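Alr3790 protein (Anabaena sp., PDB 3HIX) is of unknown function but carries a rhodanese-like domain, the fold of the sulfurtransferases, apparently without the catalytic cysteine of active rhodaneses. Local coordinates at residues A[38-46]-A[67-77]; A[13-21]-A[53-64]. All coordinates share one frame; numbering follows the deposited sequence.

Interaction 1 (A[38-46]-A[67-77]); sequences IEDLVDRAS and QAVNLLRSAGF
Val42 O takes two donors from Ser46, arriving from opposite faces of its carbonyl plane: the backbone N at 2.9 Å and the hydroxyl OG at a short 2.5 Å. The serine hydroxyl is thus turned back on its own helix, and the contact with 67-77 is left mainly to apolar groups, with no hydrogen bond crossing it. With CG anti to the backbone N (chi1 180°), Leu41 extends its branches toward 67-77. Its CD2 rests on Ala68 CB at 3.6 Å, while its CG meets Leu72 CD2 at 3.8 Å, the two leucines crossing at about a right angle. An alanine in place of Leu41 is likely to leave a gap beside Ala68 CB and take away part of what holds Leu72 CD2. One end of the contact is closed by Ile38, whose CD1 sits 3.7 Å from Ala68 CB. Farther along, Val42 straddles two partners, CG2 against Leu71 and CG1 against Ala75 CB. At the other end a Schellman motif at Gly76 turns the chain, and Phe77 brings its ring edge to Ala45, with CZ 3.3 Å from Ala45 O. The axes of helices 41-46 and 67-74 cross at -51°, 9.9 Å apart. The two helices pack against one face of the parallel sheet: Leu72 and Val69 lie on strands 55-58 and 80-82, Phe77 touches Ile55, and Leu41 leans on the loop residue Met36.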
# COMPACT_ATOMS: atom_id res chain seq x y z
N ILE A 38 0.63 4.41 6.73
CA ILE A 38 0.65 5.86 6.57
C ILE A 38 1.69 6.60 7.42
O ILE A 38 2.46 7.41 6.90
CB ILE A 38 -0.74 6.47 6.88
CG1 ILE A 38 -1.63 6.40 5.63
CG2 ILE A 38 -0.60 7.92 7.34
CD1 ILE A 38 -1.25 7.40 4.54
N GLU A 39 1.70 6.33 8.72
CA GLU A 39 2.62 7.00 9.62
C GLU A 39 4.11 6.87 9.28
O GLU A 39 4.88 7.77 9.58
CB GLU A 39 2.40 6.52 11.06
CG GLU A 39 1.03 6.86 11.64
CD GLU A 39 -0.11 6.10 10.98
OE1 GLU A 39 0.14 4.99 10.45
OE2 GLU A 39 -1.26 6.60 11.01
N ASP A 40 4.51 5.77 8.64
CA ASP A 40 5.92 5.58 8.28
C ASP A 40 6.18 5.55 6.78
O ASP A 40 7.30 5.31 6.34
CB ASP A 40 6.46 4.28 8.89
CG ASP A 40 6.70 4.40 10.37
OD1 ASP A 40 7.46 5.31 10.78
OD2 ASP A 40 6.15 3.58 11.13
N LEU A 41 5.14 5.82 6.00
CA LEU A 41 5.24 5.78 4.55
C LEU A 41 6.37 6.58 3.90
O LEU A 41 7.21 6.02 3.20
CB LEU A 41 3.91 6.20 3.94
CG LEU A 41 3.84 6.22 2.42
CD1 LEU A 41 4.17 4.85 1.83
CD2 LEU A 41 2.45 6.66 2.03
N VAL A 42 6.38 7.90 4.10
CA VAL A 42 7.42 8.70 3.48
C VAL A 42 8.82 8.22 3.87
O VAL A 42 9.69 8.13 3.01
CB VAL A 42 7.28 10.20 3.83
CG1 VAL A 42 8.43 10.99 3.23
CG2 VAL A 42 5.96 10.72 3.30
N ASP A 43 9.05 7.92 5.15
CA ASP A 43 10.35 7.44 5.60
C ASP A 43 10.77 6.16 4.89
O ASP A 43 11.82 6.09 4.27
CB ASP A 43 10.35 7.17 7.10
CG ASP A 43 10.31 8.44 7.92
OD1 ASP A 43 10.72 9.50 7.40
OD2 ASP A 43 9.90 8.37 9.09
N ARG A 44 9.92 5.14 4.99
CA ARG A 44 10.23 3.86 4.37
C ARG A 44 10.40 3.91 2.86
O ARG A 44 11.35 3.33 2.32
CB ARG A 44 9.15 2.83 4.73
CG ARG A 44 9.09 2.48 6.19
CD ARG A 44 8.11 1.35 6.41
NE ARG A 44 8.01 0.95 7.81
CZ ARG A 44 7.21 -0.02 8.24
NH1 ARG A 44 6.45 -0.68 7.38
NH2 ARG A 44 7.18 -0.33 9.53
N ALA A 45 9.48 4.58 2.17
CA ALA A 45 9.57 4.69 0.72
C ALA A 45 10.82 5.45 0.30
O ALA A 45 11.48 5.09 -0.68
CB ALA A 45 8.33 5.38 0.17
N SER A 46 11.16 6.50 1.04
CA SER A 46 12.33 7.31 0.73
C SER A 46 13.63 6.52 0.88
O SER A 46 14.61 6.79 0.19
CB SER A 46 12.39 8.54 1.63
OG SER A 46 11.26 9.37 1.43
N GLN A 67 -4.56 10.40 0.63
CA GLN A 67 -3.58 10.98 1.55
C GLN A 67 -2.19 10.43 1.26
O GLN A 67 -1.22 11.17 1.13
CB GLN A 67 -3.96 10.68 3.00
CG GLN A 67 -2.89 11.12 4.00
CD GLN A 67 -3.20 10.73 5.44
OE1 GLN A 67 -2.42 11.02 6.35
NE2 GLN A 67 -4.34 10.08 5.65
N ALA A 68 -2.09 9.11 1.15
CA ALA A 68 -0.81 8.45 0.87
C ALA A 68 -0.21 8.89 -0.47
O ALA A 68 0.99 9.16 -0.56
CB ALA A 68 -1.00 6.93 0.90
N VAL A 69 -1.03 8.97 -1.51
CA VAL A 69 -0.53 9.37 -2.83
C VAL A 69 -0.00 10.80 -2.79
O VAL A 69 1.02 11.11 -3.39
CB VAL A 69 -1.63 9.28 -3.90
CG1 VAL A 69 -1.08 9.76 -5.24
CG2 VAL A 69 -2.11 7.85 -4.03
N ASN A 70 -0.72 11.68 -2.09
CA ASN A 70 -0.31 13.07 -1.98
C ASN A 70 1.01 13.16 -1.20
O ASN A 70 1.91 13.92 -1.57
CB ASN A 70 -1.42 13.89 -1.30
CG ASN A 70 -2.65 14.07 -2.19
OD1 ASN A 70 -3.75 14.35 -1.71
ND2 ASN A 70 -2.45 13.93 -3.50
N LEU A 71 1.14 12.39 -0.13
CA LEU A 71 2.37 12.38 0.66
C LEU A 71 3.58 11.93 -0.17
O LEU A 71 4.66 12.51 -0.07
CB LEU A 71 2.24 11.45 1.86
CG LEU A 71 1.42 11.93 3.05
CD1 LEU A 71 1.12 10.76 3.97
CD2 LEU A 71 2.20 13.01 3.79
N LEU A 72 3.40 10.90 -0.98
CA LEU A 72 4.51 10.38 -1.79
C LEU A 72 4.88 11.34 -2.91
O LEU A 72 6.06 11.56 -3.19
CB LEU A 72 4.15 9.01 -2.38
CG LEU A 72 4.06 7.87 -1.35
CD1 LEU A 72 3.49 6.62 -2.01
CD2 LEU A 72 5.44 7.60 -0.75
N ARG A 73 3.88 11.92 -3.56
CA ARG A 73 4.18 12.87 -4.64
C ARG A 73 4.86 14.10 -4.07
O ARG A 73 5.79 14.63 -4.67
CB ARG A 73 2.90 13.26 -5.37
CG ARG A 73 2.31 12.14 -6.21
CD ARG A 73 1.10 12.62 -7.00
NE ARG A 73 0.49 11.53 -7.76
CZ ARG A 73 -0.75 11.56 -8.24
NH1 ARG A 73 -1.51 12.62 -8.04
NH2 ARG A 73 -1.24 10.51 -8.89
N SER A 74 4.41 14.56 -2.90
CA SER A 74 5.03 15.73 -2.28
C SER A 74 6.45 15.40 -1.84
O SER A 74 7.27 16.30 -1.67
CB SER A 74 4.20 16.21 -1.09
OG SER A 74 2.94 16.70 -1.51
N ALA A 75 6.74 14.12 -1.65
CA ALA A 75 8.07 13.70 -1.23
C ALA A 75 9.03 13.57 -2.40
O ALA A 75 10.22 13.29 -2.22
CB ALA A 75 8.00 12.38 -0.48
N GLY A 76 8.52 13.76 -3.61
CA GLY A 76 9.37 13.66 -4.78
C GLY A 76 9.21 12.43 -5.65
O GLY A 76 9.94 12.27 -6.61
N PHE A 77 8.26 11.56 -5.33
CA PHE A 77 8.06 10.37 -6.17
C PHE A 77 7.32 10.80 -7.43
O PHE A 77 6.21 11.35 -7.37
CB PHE A 77 7.30 9.29 -5.39
CG PHE A 77 8.18 8.54 -4.43
CD1 PHE A 77 8.89 7.41 -4.84
CD2 PHE A 77 8.36 9.00 -3.13
CE1 PHE A 77 9.77 6.75 -3.97
CE2 PHE A 77 9.23 8.35 -2.25
CZ PHE A 77 9.94 7.23 -2.67

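Interaction 2 (A[13-21]-A[53-64]); sequences AFTILDVRD and RDIYVYGAGDEQ
Thr15 to Val19 and Asp54 to Tyr58 are joined by five backbone hydrogen bonds between parallel strands. Thr15, Leu17 and Val19 give their N-H groups to Asp54 O, Tyr56 O and Tyr58 O, and Thr15 O and Leu17 O accept from Tyr56 N and Tyr58 N; Leu17 N to Tyr56 O measures 2.8 Å. Among polar side chains, Asp18 is the hub. Its OD1 accepts from Arg20 N, an Asx turn, and from Arg20 NE at 2.9 Å; its OD2 offers the syn lone pair to Arg20 NH2 at 2.7 Å. This side-on, two-nitrogen salt bridge holds the guanidinium flat beside the carboxylate, with Tyr58 CE1 over one face. Tyr58 OH bonds weakly to Asp18 OD2; its stronger partner is Ile30 N. With chi1 of 72° setting CG between backbone N and carbonyl carbon, the Tyr58 ring lies over the neighbouring strand: Asp18 CA makes a CH-pi contact 4.1 Å from its centroid, and Ile16 CG2 meets the edge, 3.7 Å from Tyr58 CE2. Phe14 and Tyr56 lie obliquely, planes 64° apart. On the face of Ile55 and Val57, Leu17 CD1 packs 3.6 Å from Ile55 CG2, and Thr15 OG1 takes a weak bond from Arg53, whose salt bridge goes to Glu50. Parallel central strands and a loop from strand 55-58 into helix 62-74 fit the rhodanese-like fold; residues 59-61 probably begin the counterpart of its active-site loop.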
# COMPACT_ATOMS: atom_id res chain seq x y z
N ALA A 13 8.30 -4.07 -13.02
CA ALA A 13 7.30 -3.19 -13.70
C ALA A 13 6.81 -2.11 -12.74
O ALA A 13 7.02 -0.92 -12.97
CB ALA A 13 6.12 -4.02 -14.21
N PHE A 14 6.15 -2.52 -11.66
CA PHE A 14 5.64 -1.58 -10.67
C PHE A 14 5.58 -2.20 -9.28
O PHE A 14 5.50 -3.42 -9.14
CB PHE A 14 4.26 -1.07 -11.07
CG PHE A 14 3.23 -2.15 -11.23
CD1 PHE A 14 3.09 -2.82 -12.44
CD2 PHE A 14 2.41 -2.51 -10.16
CE1 PHE A 14 2.13 -3.83 -12.58
CE2 PHE A 14 1.46 -3.52 -10.30
CZ PHE A 14 1.32 -4.18 -11.51
N THR A 15 5.62 -1.35 -8.26
CA THR A 15 5.58 -1.80 -6.87
C THR A 15 4.25 -1.44 -6.24
O THR A 15 3.71 -0.37 -6.50
CB THR A 15 6.72 -1.15 -6.06
OG1 THR A 15 7.98 -1.53 -6.63
CG2 THR A 15 6.68 -1.58 -4.61
N ILE A 16 3.71 -2.33 -5.42
CA ILE A 16 2.43 -2.08 -4.78
C ILE A 16 2.65 -1.85 -3.28
O ILE A 16 3.34 -2.63 -2.63
CB ILE A 16 1.46 -3.27 -5.01
CG1 ILE A 16 1.25 -3.46 -6.52
CG2 ILE A 16 0.14 -3.01 -4.30
CD1 ILE A 16 0.36 -4.64 -6.88
N LEU A 17 2.09 -0.77 -2.76
CA LEU A 17 2.23 -0.43 -1.35
C LEU A 17 0.89 -0.47 -0.65
O LEU A 17 -0.09 0.06 -1.16
CB LEU A 17 2.84 0.97 -1.19
CG LEU A 17 4.17 1.26 -1.89
CD1 LEU A 17 4.68 2.62 -1.42
CD2 LEU A 17 5.20 0.18 -1.57
N ASP A 18 0.85 -1.13 0.51
CA ASP A 18 -0.36 -1.25 1.32
C ASP A 18 -0.11 -0.26 2.46
O ASP A 18 0.78 -0.48 3.27
CB ASP A 18 -0.49 -2.68 1.87
CG ASP A 18 -1.81 -2.92 2.58
OD1 ASP A 18 -2.37 -1.97 3.16
OD2 ASP A 18 -2.28 -4.08 2.59
N VAL A 19 -0.88 0.82 2.51
CA VAL A 19 -0.71 1.85 3.54
C VAL A 19 -1.63 1.69 4.74
O VAL A 19 -1.68 2.56 5.61
CB VAL A 19 -0.89 3.27 2.94
CG1 VAL A 19 0.18 3.53 1.92
CG2 VAL A 19 -2.28 3.42 2.32
N ARG A 20 -2.36 0.59 4.80
CA ARG A 20 -3.24 0.34 5.94
C ARG A 20 -2.41 -0.08 7.15
O ARG A 20 -1.20 -0.31 7.05
CB ARG A 20 -4.23 -0.78 5.61
CG ARG A 20 -5.13 -0.47 4.41
CD ARG A 20 -5.94 -1.69 4.01
NE ARG A 20 -5.08 -2.83 3.71
CZ ARG A 20 -5.50 -4.09 3.64
NH1 ARG A 20 -6.78 -4.37 3.84
NH2 ARG A 20 -4.64 -5.07 3.43
N ASP A 21 -3.07 -0.18 8.29
CA ASP A 21 -2.43 -0.59 9.54
C ASP A 21 -1.80 -1.96 9.30
O ASP A 21 -2.39 -2.81 8.64
CB ASP A 21 -3.49 -0.69 10.63
CG ASP A 21 -2.94 -0.41 12.01
OD1 ASP A 21 -2.47 0.72 12.24
OD2 ASP A 21 -2.99 -1.33 12.85
N ARG A 53 10.55 5.11 -9.71
CA ARG A 53 9.79 3.86 -9.74
C ARG A 53 8.27 4.03 -9.76
O ARG A 53 7.71 4.83 -9.02
CB ARG A 53 10.18 3.00 -8.53
CG ARG A 53 9.24 1.82 -8.27
CD ARG A 53 9.80 0.85 -7.25
NE ARG A 53 11.07 0.27 -7.69
CZ ARG A 53 11.68 -0.75 -7.11
NH1 ARG A 53 11.13 -1.34 -6.05
NH2 ARG A 53 12.83 -1.20 -7.59
N ASP A 54 7.62 3.25 -10.62
CA ASP A 54 6.16 3.27 -10.72
C ASP A 54 5.62 2.65 -9.45
O ASP A 54 5.90 1.48 -9.16
CB ASP A 54 5.68 2.42 -11.90
CG ASP A 54 5.54 3.21 -13.17
OD1 ASP A 54 6.58 3.64 -13.71
OD2 ASP A 54 4.40 3.42 -13.62
N ILE A 55 4.85 3.42 -8.69
CA ILE A 55 4.30 2.95 -7.43
C ILE A 55 2.78 2.98 -7.44
O ILE A 55 2.17 3.94 -7.90
CB ILE A 55 4.82 3.80 -6.26
CG1 ILE A 55 6.35 3.70 -6.20
CG2 ILE A 55 4.22 3.32 -4.95
CD1 ILE A 55 7.00 4.67 -5.24
N TYR A 56 2.18 1.91 -6.94
CA TYR A 56 0.74 1.81 -6.87
C TYR A 56 0.39 1.60 -5.41
O TYR A 56 0.90 0.71 -4.75
CB TYR A 56 0.28 0.68 -7.78
CG TYR A 56 0.49 1.03 -9.23
CD1 TYR A 56 -0.56 1.48 -10.02
CD2 TYR A 56 1.78 1.04 -9.78
CE1 TYR A 56 -0.34 1.94 -11.33
CE2 TYR A 56 2.01 1.49 -11.08
CZ TYR A 56 0.95 1.94 -11.85
OH TYR A 56 1.18 2.43 -13.12
N VAL A 57 -0.48 2.48 -4.91
CA VAL A 57 -0.86 2.41 -3.51
C VAL A 57 -2.33 2.18 -3.27
O VAL A 57 -3.18 2.58 -4.08
CB VAL A 57 -0.47 3.72 -2.78
CG1 VAL A 57 0.97 4.09 -3.08
CG2 VAL A 57 -1.39 4.83 -3.21
N TYR A 58 -2.62 1.54 -2.15
CA TYR A 58 -3.98 1.29 -1.74
C TYR A 58 -4.00 1.34 -0.22
O TYR A 58 -3.05 0.93 0.44
CB TYR A 58 -4.52 -0.06 -2.27
CG TYR A 58 -3.96 -1.31 -1.63
CD1 TYR A 58 -4.65 -1.95 -0.60
CD2 TYR A 58 -2.78 -1.89 -2.09
CE1 TYR A 58 -4.17 -3.15 -0.04
CE2 TYR A 58 -2.30 -3.08 -1.54
CZ TYR A 58 -3.00 -3.70 -0.52
OH TYR A 58 -2.51 -4.86 0.02
N GLY A 59 -5.07 1.89 0.32
CA GLY A 59 -5.23 1.97 1.75
C GLY A 59 -6.65 1.53 2.04
O GLY A 59 -7.27 0.88 1.20
N ALA A 60 -7.16 1.88 3.21
CA ALA A 60 -8.52 1.50 3.59
C ALA A 60 -9.49 2.63 3.28
O ALA A 60 -9.86 3.41 4.16
CB ALA A 60 -8.55 1.18 5.07
N GLY A 61 -9.90 2.71 2.01
CA GLY A 61 -10.82 3.75 1.59
C GLY A 61 -10.15 4.77 0.68
O GLY A 61 -8.92 4.89 0.67
N ASP A 62 -10.95 5.50 -0.09
CA ASP A 62 -10.43 6.52 -1.00
C ASP A 62 -9.66 7.61 -0.26
O ASP A 62 -8.62 8.06 -0.73
CB ASP A 62 -11.57 7.18 -1.77
CG ASP A 62 -12.31 6.22 -2.68
OD1 ASP A 62 -12.26 5.00 -2.42
OD2 ASP A 62 -12.95 6.69 -3.64
N GLU A 63 -10.17 8.02 0.90
CA GLU A 63 -9.53 9.08 1.66
C GLU A 63 -8.09 8.77 2.07
O GLU A 63 -7.19 9.57 1.83
CB GLU A 63 -10.35 9.44 2.91
CG GLU A 63 -9.90 10.75 3.55
CD GLU A 63 -10.53 11.01 4.91
OE1 GLU A 63 -11.71 10.63 5.11
OE2 GLU A 63 -9.86 11.62 5.77
N GLN A 64 -7.89 7.63 2.73
CA GLN A 64 -6.54 7.26 3.15
C GLN A 64 -5.64 7.04 1.94
O GLN A 64 -4.46 7.36 1.97
CB GLN A 64 -6.59 6.01 4.02
CG GLN A 64 -5.23 5.47 4.42
CD GLN A 64 -5.33 4.30 5.38
OE1 GLN A 64 -5.36 4.48 6.60
NE2 GLN A 64 -5.40 3.09 4.84

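Overall arrangement
The centre of interaction 2 lies about 3 Å from the centre of the chain, that of interaction 1 about 11 Å; the middle of interaction 2 is buried while its ends reach the surface, and interaction 1 forms a layer of two helices over one face of the sheet. Interaction 1 is mostly apolar, with no hydrogen bond across it; interaction 2 adds backbone bonding and, at the C-terminal end of strand 15-18, a charged network. They meet directly, through a probable bond from Ile38 N to Val19 O and packing of helix 62-74 on strand 55-58. That helix serves both: its first turn lies in 53-64 and its later turns in 67-77. Helix 41-48 precedes strand 55-58, so the four segments alternate along the chain.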